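Local structure of tail spike protein gp49 (Pseudomonas phage LKA1, 4RU4) at residues I134-T139 / N179-R184; G145-I150 / G168-V173; G160-Y165 / D330-A335; G272-N277 / A294-G299. The protein acts as a tailspike lyase that cleaves the O-specific polysaccharide of Pseudomonas, probably helping the phage through the host cell envelope during entry. One frame throughout, in Å; residues are numbered along the deposited sequence.

How the contacts relate
Contacts 1 and 2 both lie in the Ig-like domain, contact 2 nested within the chain loop that contact 1 closes. They share a sheet, where strands 180-183 and 168-177 are neighbours, and the salt bridge Arg184-Glu172 joins them. Contact 2 is buried, with aromatic faces under aliphatic groups; contact 1, further out, is partly exposed and ends in a polar loop. Contact 4 is the buried parallel pairing of the pectin lyase-like beta-helix, made mostly of backbone bonds. Contact 3 sets a loop of the Ig-like domain against that helix through an aromatic ring and charged groups, and it touches contact 4, Asn334 reaching Gly298.

Contact 1. Residues I134-T139 / N179-R184; sequences IDFAST and NTVTIR
The ring of Phe136 is met at its edge, in its own plane, by the carbonyl oxygen of Asn179, whereas CG2 of Val181 comes in obliquely to lie 3.5 Å from CE1 of Phe136. Val181 lies on strand 180-183 and Asn179 just before it; the strand pairs antiparallel with the end of strand 133-135 in the sheet of the Ig-like domain. CG of Phe136 stands beside its backbone N (chi1 -78°), a setting that turns the ring toward Val181, and Ile124 of a nearby loop packs on the same side chain.

Ile134 and Val181 form the hydrogen-bonded pair. Val181 N to Ile134 O is 2.8 Å and almost straight (173°), and Ile134 N to Val181 O is equally short but more bent. Beyond the last bridge, Phe136 N still donates to Asn179 O at 2.9 Å, the same oxygen that lies in plane at the edge of its ring. On the face carrying Ile134 and Val181, CG1 of Ile134 also reaches CG2 of Ile183, across 4.2 Å.

Asp135 and Thr180 project from the other face, side by side and pointing the same way. A water links them, held at 2.9 Å from Thr180 OG1 and only weakly by Asp135 OD1. Past the strand the chain bends round the side chain of Asn179, whose amide lies against the backbone of residues 136 to 139. Its OD1 sits 3.1 Å from Thr139 N, at an angle too poor for a hydrogen bond.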
loop_
_atom_site.group_PDB
_atom_site.type_symbol
_atom_site.label_atom_id
_atom_site.label_comp_id
_atom_site.label_asym_id
_atom_site.label_seq_id
_atom_site.Cartn_x
_atom_site.Cartn_y
_atom_site.Cartn_z
ATOM N N ILE B 134 -7.810 31.854 -11.121
ATOM C CA ILE B 134 -8.396 31.947 -12.438
ATOM C C ILE B 134 -9.131 33.278 -12.562
ATOM O O ILE B 134 -9.949 33.627 -11.694
ATOM C CB ILE B 134 -9.459 30.816 -12.647
ATOM C CG1 ILE B 134 -8.859 29.431 -12.391
ATOM C CG2 ILE B 134 -10.050 30.893 -14.035
ATOM C CD1 ILE B 134 -7.731 29.059 -13.331
ATOM N N ASP B 135 -8.850 33.997 -13.649
ATOM C CA ASP B 135 -9.458 35.296 -13.920
ATOM C C ASP B 135 -10.492 35.217 -15.050
ATOM O O ASP B 135 -10.132 35.050 -16.221
ATOM C CB ASP B 135 -8.376 36.322 -14.305
ATOM C CG ASP B 135 -7.401 36.597 -13.176
ATOM O OD1 ASP B 135 -7.824 36.579 -11.994
ATOM O OD2 ASP B 135 -6.205 36.825 -13.471
ATOM N N PHE B 136 -11.769 35.363 -14.692
ATOM C CA PHE B 136 -12.861 35.284 -15.648
ATOM C C PHE B 136 -13.116 36.630 -16.302
ATOM O O PHE B 136 -12.938 37.683 -15.674
ATOM C CB PHE B 136 -14.127 34.793 -14.948
ATOM C CG PHE B 136 -14.135 33.304 -14.708
ATOM C CD1 PHE B 136 -13.593 32.772 -13.548
ATOM C CD2 PHE B 136 -14.676 32.447 -15.648
ATOM C CE1 PHE B 136 -13.607 31.391 -13.318
ATOM C CE2 PHE B 136 -14.682 31.063 -15.433
ATOM C CZ PHE B 136 -14.125 30.545 -14.260
ATOM N N ALA B 137 -13.526 36.590 -17.567
ATOM C CA ALA B 137 -13.760 37.802 -18.340
ATOM C C ALA B 137 -14.895 38.648 -17.779
ATOM O O ALA B 137 -14.938 39.851 -18.003
ATOM C CB ALA B 137 -14.035 37.456 -19.794
ATOM N N SER B 138 -15.816 38.028 -17.053
ATOM C CA SER B 138 -16.957 38.749 -16.488
ATOM C C SER B 138 -17.486 37.929 -15.320
ATOM O O SER B 138 -16.984 36.828 -15.078
ATOM C CB SER B 138 -18.047 38.967 -17.547
ATOM O OG SER B 138 -18.635 37.742 -17.956
ATOM N N THR B 139 -18.484 38.442 -14.603
ATOM C CA THR B 139 -18.925 37.795 -13.350
ATOM C C THR B 139 -19.335 36.323 -13.509
ATOM O O THR B 139 -20.295 36.041 -14.215
ATOM C CB THR B 139 -20.171 38.520 -12.770
ATOM O OG1 THR B 139 -19.866 39.896 -12.544
ATOM C CG2 THR B 139 -20.604 37.871 -11.460
ATOM N N ASN B 179 -14.261 39.088 -10.364
ATOM C CA ASN B 179 -14.088 38.144 -11.465
ATOM C C ASN B 179 -13.019 37.084 -11.219
ATOM O O ASN B 179 -12.765 36.233 -12.072
ATOM C CB ASN B 179 -13.781 38.893 -12.755
ATOM C CG ASN B 179 -14.968 39.639 -13.262
ATOM O OD1 ASN B 179 -16.091 39.373 -12.840
ATOM N ND2 ASN B 179 -14.744 40.580 -14.171
ATOM N N THR B 180 -12.403 37.146 -10.049
ATOM C CA THR B 180 -11.310 36.251 -9.709
ATOM C C THR B 180 -11.797 35.045 -8.922
ATOM O O THR B 180 -12.399 35.191 -7.857
ATOM C CB THR B 180 -10.283 36.981 -8.852
ATOM O OG1 THR B 180 -9.803 38.124 -9.571
ATOM C CG2 THR B 180 -9.116 36.050 -8.513
ATOM N N VAL B 181 -11.499 33.858 -9.434
ATOM C CA VAL B 181 -11.886 32.617 -8.778
ATOM C C VAL B 181 -10.639 31.819 -8.351
ATOM O O VAL B 181 -9.789 31.439 -9.171
ATOM C CB VAL B 181 -12.776 31.786 -9.714
ATOM C CG1 VAL B 181 -13.074 30.408 -9.114
ATOM C CG2 VAL B 181 -14.061 32.555 -10.022
ATOM N N THR B 182 -10.507 31.581 -7.056
ATOM C CA THR B 182 -9.392 30.777 -6.591
ATOM C C THR B 182 -9.872 29.327 -6.478
ATOM O O THR B 182 -11.061 29.070 -6.311
ATOM C CB THR B 182 -8.797 31.284 -5.240
ATOM O OG1 THR B 182 -9.831 31.403 -4.246
ATOM C CG2 THR B 182 -8.097 32.661 -5.420
ATOM N N ILE B 183 -8.951 28.379 -6.575
ATOM C CA ILE B 183 -9.357 26.975 -6.644
ATOM C C ILE B 183 -8.619 26.167 -5.594
ATOM O O ILE B 183 -7.599 26.629 -5.037
ATOM C CB ILE B 183 -9.115 26.395 -8.053
ATOM C CG1 ILE B 183 -7.613 26.430 -8.407
ATOM C CG2 ILE B 183 -9.975 27.152 -9.082
ATOM C CD1 ILE B 183 -7.293 26.086 -9.860
ATOM N N ARG B 184 -9.137 24.976 -5.308
ATOM C CA ARG B 184 -8.652 24.204 -4.174
ATOM C C ARG B 184 -7.386 23.347 -4.404
ATOM O O ARG B 184 -6.742 22.954 -3.439
ATOM C CB ARG B 184 -9.794 23.359 -3.587
ATOM C CG ARG B 184 -10.908 24.218 -2.993
ATOM C CD ARG B 184 -12.100 23.396 -2.499
ATOM N NE ARG B 184 -12.916 24.259 -1.635
ATOM C CZ ARG B 184 -14.126 23.930 -1.197
ATOM N NH1 ARG B 184 -14.641 22.773 -1.548
ATOM N NH2 ARG B 184 -14.810 24.741 -0.407
HETATM O O HOH W 1 -9.950 39.235 -12.254
#

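Contact 2. Residues G145-I150 / G168-V173; sequences GDVFII and GEFCEV. With EDO (1,2-ethanediol), chain H.
CB of Cys171 lies over one face of the Phe148 ring, 3.7 Å from its centroid and displaced toward the rim, while SG of Cys171 approaches obliquely in a sulfur-aromatic contact. At the edge of the same ring, in plane, CG2 of Val173 is 3.7 Å from CE2 of Phe148. Phe148 CG is wedged between its own N and carbonyl carbon (chi1 64°), which swings the ring across to the neighbouring strand. On the other face of the sheet CG1 of Ile149 makes a CH-pi contact over the centre of the Phe170 ring, 3.7 Å from the centroid, and Val147 CG1 meets that ring's edge.

An antiparallel ladder of the Ig-like domain holds these groups in register: Cys171 N to Phe148 O is 2.7 Å, nearly straight, whereas Glu169 N to Ile150 O is 3.0 Å and bent to 138°. Ile183 and Ile198 of the adjacent strands pack on Phe148.

Farther out, Glu169 bonds to Tyr191 and to the backbone of Tyr188 and Ala189. Glu172 takes salt bridges from Arg184 and from Lys287 of the second subunit; O1 of an ethanediol, probably from the crystallisation liquor, donates to Glu172 OE2 at 2.8 Å. Such positive neighbours would probably keep the buried Glu172 carboxylate ionised.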
loop_
_atom_site.group_PDB
_atom_site.type_symbol
_atom_site.label_atom_id
_atom_site.label_comp_id
_atom_site.label_asym_id
_atom_site.label_seq_id
_atom_site.Cartn_x
_atom_site.Cartn_y
_atom_site.Cartn_z
ATOM N N GLY B 145 -16.913 25.457 -3.467
ATOM C CA GLY B 145 -17.389 24.085 -3.539
ATOM C C GLY B 145 -17.887 23.735 -4.943
ATOM O O GLY B 145 -18.065 22.561 -5.266
ATOM N N ASP B 146 -18.128 24.742 -5.783
ATOM C CA ASP B 146 -18.616 24.464 -7.134
ATOM C C ASP B 146 -17.506 23.812 -7.962
ATOM O O ASP B 146 -16.329 23.942 -7.643
ATOM C CB ASP B 146 -19.111 25.735 -7.851
ATOM C CG ASP B 146 -20.517 26.175 -7.417
ATOM O OD1 ASP B 146 -21.209 25.451 -6.672
ATOM O OD2 ASP B 146 -20.942 27.259 -7.859
ATOM N N VAL B 147 -17.892 23.120 -9.031
ATOM C CA VAL B 147 -16.931 22.429 -9.909
ATOM C C VAL B 147 -17.077 22.898 -11.337
ATOM O O VAL B 147 -18.196 23.034 -11.849
ATOM C CB VAL B 147 -17.108 20.891 -9.827
ATOM C CG1 VAL B 147 -16.224 20.152 -10.850
ATOM C CG2 VAL B 147 -16.812 20.430 -8.398
ATOM N N PHE B 148 -15.953 23.195 -11.972
ATOM C CA PHE B 148 -15.984 23.548 -13.382
ATOM C C PHE B 148 -14.894 22.834 -14.151
ATOM O O PHE B 148 -13.920 22.351 -13.560
ATOM C CB PHE B 148 -15.945 25.073 -13.597
ATOM C CG PHE B 148 -14.663 25.758 -13.125
ATOM C CD1 PHE B 148 -13.583 25.896 -13.980
ATOM C CD2 PHE B 148 -14.588 26.335 -11.855
ATOM C CE1 PHE B 148 -12.441 26.551 -13.585
ATOM C CE2 PHE B 148 -13.439 26.982 -11.437
ATOM C CZ PHE B 148 -12.361 27.100 -12.311
ATOM N N ILE B 149 -15.088 22.764 -15.464
ATOM C CA ILE B 149 -14.139 22.152 -16.373
ATOM C C ILE B 149 -13.568 23.215 -17.303
ATOM O O ILE B 149 -14.311 23.966 -17.954
ATOM C CB ILE B 149 -14.836 21.112 -17.274
ATOM C CG1 ILE B 149 -15.339 19.934 -16.448
ATOM C CG2 ILE B 149 -13.853 20.610 -18.368
ATOM C CD1 ILE B 149 -16.327 19.028 -17.212
ATOM N N ILE B 150 -12.244 23.302 -17.341
ATOM C CA ILE B 150 -11.569 24.039 -18.399
ATOM C C ILE B 150 -11.398 23.061 -19.551
ATOM O O ILE B 150 -10.893 21.952 -19.339
ATOM C CB ILE B 150 -10.189 24.491 -17.911
ATOM C CG1 ILE B 150 -10.347 25.382 -16.662
ATOM C CG2 ILE B 150 -9.387 25.159 -19.055
ATOM C CD1 ILE B 150 -9.022 25.769 -15.988
ATOM N N GLY B 168 -7.414 19.977 -20.786
ATOM C CA GLY B 168 -8.311 20.677 -19.875
ATOM C C GLY B 168 -8.264 19.949 -18.540
ATOM O O GLY B 168 -7.455 19.040 -18.366
ATOM N N GLU B 169 -9.113 20.330 -17.590
ATOM C CA GLU B 169 -9.181 19.603 -16.314
ATOM C C GLU B 169 -10.352 20.104 -15.480
ATOM O O GLU B 169 -10.966 21.118 -15.823
ATOM C CB GLU B 169 -7.870 19.784 -15.502
ATOM C CG GLU B 169 -7.455 21.212 -15.236
ATOM C CD GLU B 169 -5.995 21.301 -14.761
ATOM O OE1 GLU B 169 -5.731 21.052 -13.554
ATOM O OE2 GLU B 169 -5.111 21.574 -15.612
ATOM N N PHE B 170 -10.642 19.398 -14.386
ATOM C CA PHE B 170 -11.669 19.809 -13.425
ATOM C C PHE B 170 -11.104 20.645 -12.277
ATOM O O PHE B 170 -10.097 20.259 -11.658
ATOM C CB PHE B 170 -12.316 18.590 -12.776
ATOM C CG PHE B 170 -13.247 17.827 -13.682
ATOM C CD1 PHE B 170 -12.747 17.121 -14.780
ATOM C CD2 PHE B 170 -14.612 17.787 -13.418
ATOM C CE1 PHE B 170 -13.586 16.372 -15.591
ATOM C CE2 PHE B 170 -15.482 17.035 -14.237
ATOM C CZ PHE B 170 -14.964 16.327 -15.326
ATOM N N CYS B 171 -11.780 21.749 -11.967
ATOM C CA CYS B 171 -11.348 22.642 -10.890
ATOM C C CYS B 171 -12.455 22.777 -9.852
ATOM O O CYS B 171 -13.635 22.761 -10.192
ATOM C CB CYS B 171 -11.022 24.037 -11.415
ATOM S SG CYS B 171 -9.749 24.112 -12.660
ATOM N N GLU B 172 -12.066 22.886 -8.588
ATOM C CA GLU B 172 -13.036 22.970 -7.495
ATOM C C GLU B 172 -12.862 24.346 -6.834
ATOM O O GLU B 172 -11.767 24.688 -6.384
ATOM C CB GLU B 172 -12.815 21.824 -6.505
ATOM C CG GLU B 172 -13.887 21.719 -5.418
ATOM C CD GLU B 172 -13.672 20.539 -4.460
ATOM O OE1 GLU B 172 -13.068 19.487 -4.849
ATOM O OE2 GLU B 172 -14.122 20.681 -3.300
ATOM N N VAL B 173 -13.930 25.134 -6.810
ATOM C CA VAL B 173 -13.838 26.536 -6.369
ATOM C C VAL B 173 -13.505 26.675 -4.874
ATOM O O VAL B 173 -14.143 26.049 -4.013
ATOM C CB VAL B 173 -15.141 27.338 -6.755
ATOM C CG1 VAL B 173 -15.082 28.798 -6.254
ATOM C CG2 VAL B 173 -15.350 27.324 -8.284
HETATM C C1 EDO H . -14.328 18.755 -0.566
HETATM O O1 EDO H . -13.367 18.579 -1.613
HETATM C C2 EDO H . -14.992 17.428 -0.242
HETATM O O2 EDO H . -15.835 17.079 -1.359
HETATM O O HOH W 2 -17.180 20.399 -3.676
#

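Contact 3. Residues G160-Y165 / D330-A335; sequences GFRTSY and DFHGNA
Two type I turns face each other where the Ig-like domain leans on the pectin lyase-like beta-helix: Arg162 to Tyr165 on one side, His332 to Ala335 on the other. The Tyr165 ring is the centre of the contact. The backbone N of Asn334 lies over the middle of one face, 3.7 Å above the plane, with Asn334 CB making a CH-pi contact beside it; Arg162 CB covers the opposite face. The Asn334 amide is turned almost parallel to the ring (9° between planes), and its ND2 bonds back to Gly298 O.

The phenol oxygen of Tyr165 comes 3.4 Å from CB of His332. His332 CD2 lies over one face of the Arg162 guanidinium, 3.6 Å from NH2 of Arg162, the two planes 46° apart. A water in the plane of the imidazole, at its edge, bridges Arg162 NH1 and His332 NE2, 2.7 Å from the latter. The imidazole is fixed from its other nitrogen: His332 ND1 donates to OD2 of Asp330 at 2.8 Å, the syn side of the carboxylate and exactly in the ring plane.

Glu376 ties both turns together, taking a salt bridge from Arg162 NE and hydrogen bonds from Tyr165 OH and Gly333 N. The arrangement is that of a domain junction, a loop of the inserted Ig-like domain seated on a loop between strands of a right-handed beta-helix of the pectin lyase type.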
loop_
_atom_site.group_PDB
_atom_site.type_symbol
_atom_site.label_atom_id
_atom_site.label_comp_id
_atom_site.label_asym_id
_atom_site.label_seq_id
_atom_site.Cartn_x
_atom_site.Cartn_y
_atom_site.Cartn_z
ATOM N N GLY B 160 -0.833 13.887 -28.790
ATOM C CA GLY B 160 -0.966 13.701 -30.212
ATOM C C GLY B 160 -1.321 12.272 -30.597
ATOM O O GLY B 160 -1.581 12.005 -31.769
ATOM N N PHE B 161 -1.315 11.349 -29.632
ATOM C CA PHE B 161 -1.528 9.937 -29.967
ATOM C C PHE B 161 -2.950 9.680 -30.496
ATOM O O PHE B 161 -3.149 8.789 -31.312
ATOM C CB PHE B 161 -1.198 9.023 -28.775
ATOM C CG PHE B 161 0.291 8.745 -28.599
ATOM C CD1 PHE B 161 0.926 7.778 -29.379
ATOM C CD2 PHE B 161 1.043 9.433 -27.655
ATOM C CE1 PHE B 161 2.277 7.503 -29.218
ATOM C CE2 PHE B 161 2.425 9.157 -27.474
ATOM C CZ PHE B 161 3.029 8.195 -28.272
ATOM N N ARG B 162 -3.926 10.445 -30.020
ATOM C CA ARG B 162 -5.305 10.367 -30.536
ATOM C C ARG B 162 -5.916 11.733 -30.594
ATOM O O ARG B 162 -5.663 12.561 -29.737
ATOM C CB ARG B 162 -6.227 9.483 -29.649
ATOM C CG ARG B 162 -5.731 8.047 -29.555
ATOM C CD ARG B 162 -6.830 7.008 -29.348
ATOM N NE ARG B 162 -6.279 5.795 -28.748
ATOM C CZ ARG B 162 -6.941 4.636 -28.623
ATOM N NH1 ARG B 162 -8.173 4.497 -29.113
ATOM N NH2 ARG B 162 -6.368 3.603 -28.007
ATOM N N THR B 163 -6.739 11.936 -31.627
ATOM C CA THR B 163 -7.563 13.117 -31.830
ATOM C C THR B 163 -8.295 13.565 -30.570
ATOM O O THR B 163 -8.288 14.749 -30.204
ATOM C CB THR B 163 -8.661 12.789 -32.900
ATOM O OG1 THR B 163 -8.032 12.440 -34.136
ATOM C CG2 THR B 163 -9.607 13.960 -33.121
ATOM N N SER B 164 -8.944 12.606 -29.928
ATOM C CA SER B 164 -9.844 12.877 -28.815
ATOM C C SER B 164 -9.106 13.172 -27.500
ATOM O O SER B 164 -9.738 13.447 -26.479
ATOM C CB SER B 164 -10.789 11.688 -28.612
ATOM O OG SER B 164 -10.028 10.529 -28.254
ATOM N N TYR B 165 -7.778 13.086 -27.509
ATOM C CA TYR B 165 -7.024 13.362 -26.280
ATOM C C TYR B 165 -6.835 14.871 -26.123
ATOM O O TYR B 165 -5.750 15.410 -26.345
ATOM C CB TYR B 165 -5.668 12.629 -26.271
ATOM C CG TYR B 165 -5.768 11.114 -26.199
ATOM C CD1 TYR B 165 -6.971 10.474 -25.903
ATOM C CD2 TYR B 165 -4.636 10.324 -26.405
ATOM C CE1 TYR B 165 -7.052 9.079 -25.834
ATOM C CE2 TYR B 165 -4.700 8.951 -26.316
ATOM C CZ TYR B 165 -5.899 8.333 -26.048
ATOM O OH TYR B 165 -5.911 6.959 -25.977
ATOM N N ASP B 330 -6.394 -1.292 -17.531
ATOM C CA ASP B 330 -6.136 -0.317 -18.601
ATOM C C ASP B 330 -6.081 1.143 -18.113
ATOM O O ASP B 330 -6.775 1.526 -17.175
ATOM C CB ASP B 330 -7.191 -0.467 -19.727
ATOM C CG ASP B 330 -7.093 0.634 -20.756
ATOM O OD1 ASP B 330 -6.302 0.474 -21.727
ATOM O OD2 ASP B 330 -7.767 1.687 -20.580
ATOM N N PHE B 331 -5.193 1.926 -18.722
ATOM C CA PHE B 331 -5.328 3.373 -18.828
ATOM C C PHE B 331 -5.099 3.684 -20.306
ATOM O O PHE B 331 -4.182 3.119 -20.911
ATOM C CB PHE B 331 -4.215 4.100 -18.065
ATOM C CG PHE B 331 -4.272 3.949 -16.572
ATOM C CD1 PHE B 331 -5.305 4.528 -15.840
ATOM C CD2 PHE B 331 -3.247 3.294 -15.888
ATOM C CE1 PHE B 331 -5.355 4.408 -14.467
ATOM C CE2 PHE B 331 -3.298 3.179 -14.503
ATOM C CZ PHE B 331 -4.350 3.759 -13.790
ATOM N N HIS B 332 -5.880 4.588 -20.893
ATOM C CA HIS B 332 -5.538 5.116 -22.231
ATOM C C HIS B 332 -4.553 6.301 -22.157
ATOM O O HIS B 332 -4.253 6.828 -21.071
ATOM C CB HIS B 332 -6.808 5.535 -22.998
ATOM C CG HIS B 332 -7.516 4.395 -23.649
ATOM N ND1 HIS B 332 -7.820 3.231 -22.971
ATOM C CD2 HIS B 332 -7.985 4.236 -24.910
ATOM C CE1 HIS B 332 -8.436 2.398 -23.795
ATOM N NE2 HIS B 332 -8.562 2.988 -24.970
ATOM N N GLY B 333 -4.019 6.707 -23.308
ATOM C CA GLY B 333 -3.003 7.755 -23.321
ATOM C C GLY B 333 -3.419 9.148 -22.897
ATOM O O GLY B 333 -2.590 10.069 -22.906
ATOM N N ASN B 334 -4.696 9.349 -22.563
ATOM C CA ASN B 334 -5.054 10.637 -21.976
ATOM C C ASN B 334 -5.157 10.616 -20.448
ATOM O O ASN B 334 -5.906 11.401 -19.867
ATOM C CB ASN B 334 -6.350 11.195 -22.597
ATOM C CG ASN B 334 -7.585 10.397 -22.178
ATOM O OD1 ASN B 334 -7.502 9.200 -21.938
ATOM N ND2 ASN B 334 -8.734 11.071 -22.089
ATOM N N ALA B 335 -4.424 9.705 -19.798
ATOM C CA ALA B 335 -4.430 9.600 -18.346
ATOM C C ALA B 335 -3.222 10.351 -17.809
ATOM O O ALA B 335 -2.157 10.292 -18.404
ATOM C CB ALA B 335 -4.369 8.116 -17.898
HETATM O O HOH W 3 -9.563 2.196 -27.380
#

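Contact 4. Residues G272-N277 / A294-G299; sequences GIIFGN and AIATGG. With EDO (1,2-ethanediol), chain U.
Ala294 opens the pairing by offering its carbonyl oxygen to the backbone N of Ile273 at 2.9 Å, where both segments turn a corner. Next, Ile295 stands over its counterpart: CG2 of Ile295 lies 3.7 Å from the oxygen of Ile273, and its CG1 is near CD1 of Ile273, with Leu318 and Met313 packed against the same side chain.

Ala296 is bonded through both its amide groups, its N donating to Ile273 O at 2.9 Å and its O accepting from Phe275 N. That oxygen also lies at the edge of the Phe275 ring, near its plane. From the other face of the strand, CB of Ala296 comes within 4.1 Å of CD1 of Ile274. The parallel, in-register match, each residue opposite one 22 positions later, is that of successive coils of a beta-helix; here strands 274-276 and 296-298 stack in the pectin lyase-like domain, and the ring of Phe275 meets that of Phe248 on the preceding strand 247-249.

Thr297 sets CG2 beside CB of Phe275, while its OG1 takes a weak bond from His332 N. Gly298 N donates to Phe275 O, and Gly298 O receives Asn277 N at 2.9 Å, from 37° out of the carbonyl plane. Gly299 N donates weakly to O2 of an ethanediol, probably from the crystallisation liquor, an oxygen also close to Ile274 CD1. Gly299 CA lies 3.6 Å from CA of Gly276 and 3.1 Å from OD1 of Asn277, which accepts from Asp300 N while ND2 of the same amide donates to Val306 O.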
loop_
_atom_site.group_PDB
_atom_site.type_symbol
_atom_site.label_atom_id
_atom_site.label_comp_id
_atom_site.label_asym_id
_atom_site.label_seq_id
_atom_site.Cartn_x
_atom_site.Cartn_y
_atom_site.Cartn_z
ATOM N N GLY B 272 -15.185 -3.367 -18.307
ATOM C CA GLY B 272 -15.948 -3.683 -17.094
ATOM C C GLY B 272 -16.440 -2.360 -16.510
ATOM O O GLY B 272 -17.612 -2.035 -16.607
ATOM N N ILE B 273 -15.519 -1.608 -15.902
ATOM C CA ILE B 273 -15.770 -0.233 -15.444
ATOM C C ILE B 273 -14.849 0.690 -16.234
ATOM O O ILE B 273 -13.637 0.442 -16.317
ATOM C CB ILE B 273 -15.403 -0.071 -13.949
ATOM C CG1 ILE B 273 -16.145 -1.088 -13.099
ATOM C CG2 ILE B 273 -15.736 1.342 -13.438
ATOM C CD1 ILE B 273 -15.491 -1.342 -11.670
ATOM N N ILE B 274 -15.405 1.740 -16.827
ATOM C CA ILE B 274 -14.578 2.701 -17.533
ATOM C C ILE B 274 -14.825 4.121 -17.031
ATOM O O ILE B 274 -15.982 4.560 -16.835
ATOM C CB ILE B 274 -14.709 2.621 -19.084
ATOM C CG1 ILE B 274 -13.920 3.778 -19.725
ATOM C CG2 ILE B 274 -16.188 2.633 -19.518
ATOM C CD1 ILE B 274 -13.448 3.533 -21.093
ATOM N N PHE B 275 -13.719 4.821 -16.799
ATOM C CA PHE B 275 -13.758 6.229 -16.398
ATOM C C PHE B 275 -13.326 7.028 -17.613
ATOM O O PHE B 275 -12.141 7.015 -17.957
ATOM C CB PHE B 275 -12.804 6.503 -15.218
ATOM C CG PHE B 275 -13.227 5.852 -13.905
ATOM C CD1 PHE B 275 -12.908 4.533 -13.633
ATOM C CD2 PHE B 275 -13.917 6.566 -12.940
ATOM C CE1 PHE B 275 -13.290 3.930 -12.428
ATOM C CE2 PHE B 275 -14.295 5.973 -11.729
ATOM C CZ PHE B 275 -13.978 4.634 -11.495
ATOM N N GLY B 276 -14.280 7.679 -18.285
ATOM C CA GLY B 276 -13.977 8.469 -19.468
ATOM C C GLY B 276 -13.956 9.936 -19.083
ATOM O O GLY B 276 -14.941 10.455 -18.530
ATOM N N ASN B 277 -12.835 10.599 -19.331
ATOM C CA ASN B 277 -12.749 12.042 -19.067
ATOM C C ASN B 277 -13.153 12.405 -17.628
ATOM O O ASN B 277 -13.915 13.341 -17.407
ATOM C CB ASN B 277 -13.614 12.790 -20.101
ATOM C CG ASN B 277 -13.296 12.365 -21.550
ATOM O OD1 ASN B 277 -14.178 11.892 -22.271
ATOM N ND2 ASN B 277 -12.025 12.556 -21.985
ATOM N N ALA B 294 -10.868 -5.017 -17.751
ATOM C CA ALA B 294 -11.747 -5.068 -16.581
ATOM C C ALA B 294 -12.044 -3.653 -16.093
ATOM O O ALA B 294 -13.185 -3.298 -15.825
ATOM C CB ALA B 294 -11.101 -5.901 -15.452
ATOM N N ILE B 295 -10.995 -2.867 -15.910
ATOM C CA ILE B 295 -11.155 -1.450 -15.624
ATOM C C ILE B 295 -10.343 -0.712 -16.676
ATOM O O ILE B 295 -9.255 -1.174 -17.086
ATOM C CB ILE B 295 -10.697 -1.085 -14.190
ATOM C CG1 ILE B 295 -11.545 -1.843 -13.151
ATOM C CG2 ILE B 295 -10.741 0.434 -13.965
ATOM C CD1 ILE B 295 -11.214 -1.455 -11.676
ATOM N N ALA B 296 -10.876 0.418 -17.138
ATOM C CA ALA B 296 -10.198 1.209 -18.150
ATOM C C ALA B 296 -10.410 2.677 -17.858
ATOM O O ALA B 296 -11.276 3.036 -17.058
ATOM C CB ALA B 296 -10.742 0.881 -19.520
ATOM N N THR B 297 -9.610 3.527 -18.496
ATOM C CA THR B 297 -9.894 4.944 -18.516
ATOM C C THR B 297 -9.751 5.404 -19.967
ATOM O O THR B 297 -9.032 4.777 -20.758
ATOM C CB THR B 297 -8.923 5.747 -17.578
ATOM O OG1 THR B 297 -7.583 5.677 -18.091
ATOM C CG2 THR B 297 -8.944 5.174 -16.152
ATOM N N GLY B 298 -10.407 6.500 -20.338
ATOM C CA GLY B 298 -10.255 6.985 -21.699
ATOM C C GLY B 298 -11.187 8.147 -21.847
ATOM O O GLY B 298 -11.029 9.140 -21.142
ATOM N N GLY B 299 -12.185 8.002 -22.713
ATOM C CA GLY B 299 -13.176 9.047 -22.899
ATOM C C GLY B 299 -13.732 9.058 -24.317
ATOM O O GLY B 299 -13.588 8.083 -25.070
HETATM C C1 EDO U . -10.634 6.321 -25.129
HETATM O O1 EDO U . -10.282 6.594 -26.487
HETATM C C2 EDO U . -11.834 5.382 -25.120
HETATM O O2 EDO U . -12.116 4.955 -23.794
#